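Local coordinates for protein serpin (Taeniopygia guttata, PDB 5HGC) that probably inhibits serine proteases as a serpin, and binds cortisol in a pocket, at residues Leu49-Ile61 and Gly292-Ile306. Numbering follows the deposited sequence. Where two conformers were deposited one is given.
Sequences LALGARSATQSQI and GIVDVFTNQADLSGI. Unlike the reference sequence in segment 292-306: Asn299 (reference Ser).
Gly305 CA lies over one face of the Arg54 guanidinium, toward its rim and 3.5 Å from Arg54 NH2, while a water at the edge, in plane, links NH2 to Gly305 O. A side chain on Gly305 would run into NH1, which suits glycine to this place. The Arg54 side chain bends at chi2 (-61°), bringing NH1 back to the carbonyl oxygens of Leu51 and Ala53; the group is thus held flat over the glycine. On the Phe297 ring, Val296 CG1 covers the centre of one face and Ile293 O lies at the edge, in plane. The Gln60 amide stands 62° from the Asp295 carboxylate, with a weak bond from Gln60 NE2 to Asp295 OD1. Gln60 OE1 takes two backbone donors: Asp295 N, on a lone pair in the carbonyl plane at 3.0 Å, and Val294 N at 2.9 Å from above that plane; a bridging water donates as well. A leucine in place of Gln60 would probably leave both backbone N-H groups without their acceptor. Thr57 splits its branches: OG1 receives Asp302 N in a nearly straight bond (2.9 Å, 172°), and CG2, anti to the backbone N, packs on Val296 CB. Arg54 N donates to Asp302 O, and Asp302 OD1 accepts from Ser304 N, an Asx turn, and from Ser304 OG. Apolar branches suit the buried side, where methyls pack together, Leu303 CD2 on Ala53 CB at 3.6 Å. In this serpin fold the connection from helix 285-290 to helix 304-307 packs against helices 39-52 and 55-64, beside the amino-sugar site touched by Leu51; Ile306 reaches Phe115 of helix 113-123.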
loop_
_atom_site.group_PDB
_atom_site.type_symbol
_atom_site.label_atom_id
_atom_site.label_comp_id
_atom_site.label_asym_id
_atom_site.label_seq_id
_atom_site.Cartn_x
_atom_site.Cartn_y
_atom_site.Cartn_z
ATOM N N LEU A 49 15.090 -7.639 -1.660
ATOM C CA LEU A 49 15.591 -9.017 -1.614
ATOM C C LEU A 49 16.270 -9.438 -2.887
ATOM O O LEU A 49 17.299 -10.142 -2.864
ATOM C CB LEU A 49 14.516 -10.042 -1.315
ATOM C CG LEU A 49 14.079 -10.163 0.135
ATOM C CD1 LEU A 49 13.169 -11.374 0.190
ATOM C CD2 LEU A 49 15.246 -10.357 1.095
ATOM N N ALA A 50 15.716 -9.014 -4.015
ATOM C CA ALA A 50 16.335 -9.359 -5.291
ATOM C C ALA A 50 17.817 -8.928 -5.356
ATOM O O ALA A 50 18.610 -9.581 -6.043
ATOM C CB ALA A 50 15.554 -8.784 -6.449
ATOM N N LEU A 51 18.181 -7.851 -4.659
ATOM C CA LEU A 51 19.585 -7.419 -4.629
ATOM C C LEU A 51 20.459 -8.570 -4.238
ATOM O O LEU A 51 21.509 -8.781 -4.845
ATOM C CB LEU A 51 19.855 -6.296 -3.626
ATOM C CG LEU A 51 19.602 -4.904 -4.144
ATOM C CD1 LEU A 51 19.925 -3.888 -3.045
ATOM C CD2 LEU A 51 20.468 -4.709 -5.376
ATOM N N GLY A 52 20.001 -9.308 -3.222
ATOM C CA GLY A 52 20.739 -10.436 -2.731
ATOM C C GLY A 52 20.460 -11.798 -3.342
ATOM O O GLY A 52 21.093 -12.769 -2.919
ATOM N N ALA A 53 19.518 -11.895 -4.286
ATOM C CA ALA A 53 19.099 -13.190 -4.800
ATOM C C ALA A 53 19.883 -13.477 -6.051
ATOM O O ALA A 53 20.452 -12.562 -6.667
ATOM C CB ALA A 53 17.599 -13.248 -5.044
ATOM N N ARG A 54 19.969 -14.766 -6.392
ATOM C CA ARG A 54 20.668 -15.209 -7.589
ATOM C C ARG A 54 19.771 -16.160 -8.382
ATOM O O ARG A 54 18.828 -16.756 -7.814
ATOM C CB ARG A 54 22.042 -15.831 -7.235
ATOM C CG ARG A 54 23.090 -14.862 -6.642
ATOM C CD ARG A 54 23.561 -13.653 -7.499
ATOM N NE ARG A 54 24.513 -12.773 -6.759
ATOM C CZ ARG A 54 24.203 -11.739 -5.928
ATOM N NH1 ARG A 54 22.928 -11.364 -5.688
ATOM N NH2 ARG A 54 25.193 -11.042 -5.334
ATOM N N SER A 55 20.033 -16.273 -9.693
ATOM C CA SER A 55 19.402 -17.307 -10.522
ATOM C C SER A 55 17.850 -17.261 -10.513
ATOM O O SER A 55 17.247 -16.202 -10.744
ATOM C CB SER A 55 19.952 -18.709 -10.145
ATOM O OG SER A 55 21.273 -18.837 -10.655
ATOM N N ALA A 56 17.222 -18.402 -10.226
ATOM C CA ALA A 56 15.789 -18.544 -10.379
ATOM C C ALA A 56 15.059 -17.914 -9.205
ATOM O O ALA A 56 13.914 -17.449 -9.366
ATOM C CB ALA A 56 15.406 -20.014 -10.526
ATOM N N THR A 57 15.707 -17.899 -8.031
ATOM C CA THR A 57 15.186 -17.107 -6.896
ATOM C C THR A 57 14.994 -15.635 -7.295
ATOM O O THR A 57 13.947 -15.068 -7.068
ATOM C CB THR A 57 16.069 -17.212 -5.663
ATOM O OG1 THR A 57 16.207 -18.587 -5.386
ATOM C CG2 THR A 57 15.398 -16.558 -4.427
ATOM N N GLN A 58 16.005 -15.074 -7.937
ATOM C CA GLN A 58 16.009 -13.709 -8.290
ATOM C C GLN A 58 15.013 -13.388 -9.419
ATOM O O GLN A 58 14.264 -12.377 -9.330
ATOM C CB GLN A 58 17.425 -13.284 -8.642
ATOM C CG GLN A 58 17.401 -11.869 -9.075
ATOM C CD GLN A 58 18.708 -11.398 -9.569
ATOM O OE1 GLN A 58 19.085 -11.643 -10.706
ATOM N NE2 GLN A 58 19.396 -10.661 -8.729
ATOM N N SER A 59 15.016 -14.230 -10.456
ATOM C CA SER A 59 14.153 -14.069 -11.635
ATOM C C SER A 59 12.666 -14.153 -11.244
ATOM O O SER A 59 11.859 -13.362 -11.746
ATOM C CB SER A 59 14.485 -15.114 -12.716
ATOM O OG SER A 59 13.830 -16.353 -12.453
ATOM N N GLN A 60 12.321 -15.083 -10.349
ATOM C CA GLN A 60 10.947 -15.206 -9.851
ATOM C C GLN A 60 10.493 -14.001 -9.038
ATOM O O GLN A 60 9.296 -13.627 -9.085
ATOM C CB GLN A 60 10.767 -16.412 -8.949
ATOM C CG GLN A 60 10.682 -17.738 -9.637
ATOM C CD GLN A 60 10.657 -18.873 -8.617
ATOM O OE1 GLN A 60 10.444 -18.658 -7.404
ATOM N NE2 GLN A 60 10.869 -20.095 -9.099
ATOM N N ILE A 61 11.418 -13.430 -8.247
ATOM C CA ILE A 61 11.086 -12.219 -7.471
ATOM C C ILE A 61 10.708 -11.110 -8.474
ATOM O O ILE A 61 9.632 -10.561 -8.403
ATOM C CB ILE A 61 12.196 -11.772 -6.483
ATOM C CG1 ILE A 61 12.337 -12.801 -5.349
ATOM C CG2 ILE A 61 11.802 -10.455 -5.817
ATOM C CD1 ILE A 61 13.644 -12.706 -4.587
ATOM N N GLY A 292 3.738 -16.504 -8.126
ATOM C CA GLY A 292 4.895 -17.090 -8.783
ATOM C C GLY A 292 6.229 -16.846 -8.092
ATOM O O GLY A 292 7.285 -17.050 -8.714
ATOM N N ILE A 293 6.196 -16.407 -6.829
ATOM C CA ILE A 293 7.437 -16.183 -6.072
ATOM C C ILE A 293 7.522 -17.337 -5.087
ATOM O O ILE A 293 6.817 -17.346 -4.062
ATOM C CB ILE A 293 7.488 -14.829 -5.330
ATOM C CG1 ILE A 293 7.197 -13.654 -6.256
ATOM C CG2 ILE A 293 8.872 -14.624 -4.737
ATOM C CD1 ILE A 293 6.881 -12.369 -5.505
ATOM N N VAL A 294 8.398 -18.303 -5.398
ATOM C CA VAL A 294 8.344 -19.630 -4.776
ATOM C C VAL A 294 9.613 -19.985 -4.024
ATOM O O VAL A 294 9.552 -20.224 -2.814
ATOM C CB VAL A 294 8.005 -20.747 -5.825
ATOM C CG1 VAL A 294 8.166 -22.166 -5.237
ATOM C CG2 VAL A 294 6.596 -20.538 -6.401
ATOM N N ASP A 295 10.727 -20.044 -4.763
ATOM C CA ASP A 295 12.012 -20.555 -4.285
ATOM C C ASP A 295 12.565 -19.790 -3.109
ATOM O O ASP A 295 13.237 -20.381 -2.277
ATOM C CB ASP A 295 13.069 -20.477 -5.382
ATOM C CG ASP A 295 12.736 -21.328 -6.610
ATOM O OD1 ASP A 295 11.679 -22.040 -6.626
ATOM O OD2 ASP A 295 13.562 -21.264 -7.571
ATOM N N VAL A 296 12.291 -18.479 -3.057
ATOM C CA VAL A 296 12.763 -17.609 -1.984
ATOM C C VAL A 296 12.260 -18.068 -0.619
ATOM O O VAL A 296 12.896 -17.820 0.417
ATOM C CB VAL A 296 12.412 -16.112 -2.248
ATOM C CG1 VAL A 296 10.965 -15.788 -1.915
ATOM C CG2 VAL A 296 13.361 -15.204 -1.476
ATOM N N PHE A 297 11.113 -18.730 -0.623
ATOM C CA PHE A 297 10.544 -19.213 0.629
ATOM C C PHE A 297 11.001 -20.644 1.005
ATOM O O PHE A 297 10.783 -21.104 2.126
ATOM C CB PHE A 297 9.033 -19.063 0.592
ATOM C CG PHE A 297 8.575 -17.654 0.361
ATOM C CD1 PHE A 297 8.728 -16.685 1.354
ATOM C CD2 PHE A 297 7.958 -17.299 -0.849
ATOM C CE1 PHE A 297 8.268 -15.402 1.146
ATOM C CE2 PHE A 297 7.491 -16.014 -1.062
ATOM C CZ PHE A 297 7.650 -15.067 -0.061
ATOM N N THR A 298 11.686 -21.305 0.082
ATOM C CA THR A 298 11.985 -22.710 0.233
ATOM C C THR A 298 13.483 -22.923 0.411
ATOM O O THR A 298 14.307 -21.988 0.297
ATOM C CB THR A 298 11.468 -23.537 -0.987
ATOM O OG1 THR A 298 12.227 -23.238 -2.165
ATOM C CG2 THR A 298 9.989 -23.275 -1.279
ATOM N N ASN A 299 13.831 -24.176 0.656
ATOM C CA ASN A 299 15.220 -24.553 0.798
ATOM C C ASN A 299 15.928 -24.552 -0.531
ATOM O O ASN A 299 17.109 -24.842 -0.613
ATOM C CB ASN A 299 15.361 -25.877 1.565
ATOM C CG ASN A 299 15.334 -25.682 3.077
ATOM O OD1 ASN A 299 15.337 -24.554 3.588
ATOM N ND2 ASN A 299 15.309 -26.789 3.807
ATOM N N GLN A 300 15.228 -24.145 -1.572
ATOM C CA GLN A 300 15.879 -24.047 -2.862
ATOM C C GLN A 300 16.261 -22.589 -3.130
ATOM O O GLN A 300 16.807 -22.297 -4.196
ATOM C CB GLN A 300 15.022 -24.658 -4.001
ATOM C CG GLN A 300 14.838 -26.183 -3.925
ATOM C CD GLN A 300 13.731 -26.609 -2.929
ATOM O OE1 GLN A 300 12.544 -26.288 -3.123
ATOM N NE2 GLN A 300 14.119 -27.327 -1.851
ATOM N N ALA A 301 15.968 -21.684 -2.173
ATOM C CA ALA A 301 16.360 -20.239 -2.261
ATOM C C ALA A 301 17.833 -20.095 -2.504
ATOM O O ALA A 301 18.599 -20.781 -1.859
ATOM C CB ALA A 301 15.997 -19.510 -0.989
ATOM N N ASP A 302 18.227 -19.267 -3.467
ATOM C CA ASP A 302 19.610 -18.813 -3.574
ATOM C C ASP A 302 19.646 -17.331 -3.157
ATOM O O ASP A 302 19.488 -16.395 -3.996
ATOM C CB ASP A 302 20.150 -19.003 -4.980
ATOM C CG ASP A 302 21.609 -18.660 -5.091
ATOM O OD1 ASP A 302 22.194 -18.206 -4.071
ATOM O OD2 ASP A 302 22.196 -18.869 -6.191
ATOM N N LEU A 303 19.805 -17.124 -1.850
ATOM C CA LEU A 303 20.106 -15.788 -1.289
ATOM C C LEU A 303 21.612 -15.577 -0.959
ATOM O O LEU A 303 21.975 -14.926 0.047
ATOM C CB LEU A 303 19.170 -15.463 -0.104
ATOM C CG LEU A 303 17.681 -15.384 -0.519
ATOM C CD1 LEU A 303 16.830 -15.181 0.710
ATOM C CD2 LEU A 303 17.361 -14.303 -1.570
ATOM N N SER A 304 22.476 -16.103 -1.839
ATOM C CA SER A 304 23.907 -16.150 -1.550
ATOM C C SER A 304 24.526 -14.763 -1.575
ATOM O O SER A 304 25.545 -14.550 -0.920
ATOM C CB SER A 304 24.652 -17.120 -2.472
ATOM O OG SER A 304 24.620 -16.680 -3.824
ATOM N N GLY A 305 23.887 -13.828 -2.300
ATOM C CA GLY A 305 24.209 -12.417 -2.261
ATOM C C GLY A 305 23.996 -11.768 -0.916
ATOM O O GLY A 305 24.529 -10.664 -0.681
ATOM N N ILE A 306 23.246 -12.422 -0.016
ATOM C CA ILE A 306 23.038 -11.879 1.382
ATOM C C ILE A 306 24.067 -12.403 2.385
ATOM O O ILE A 306 24.695 -11.633 3.102
ATOM C CB ILE A 306 21.564 -12.055 1.886
ATOM C CG1 ILE A 306 20.577 -11.372 0.872
ATOM C CG2 ILE A 306 21.356 -11.518 3.307
ATOM C CD1 ILE A 306 19.107 -11.642 1.117
HETATM O O HOH W 1 25.053 -9.139 -2.912
HETATM O O HOH W 2 22.515 -20.484 -9.071
HETATM O O HOH W 3 12.012 -16.817 -5.634
HETATM O O HOH W 4 7.876 -15.295 -11.107
#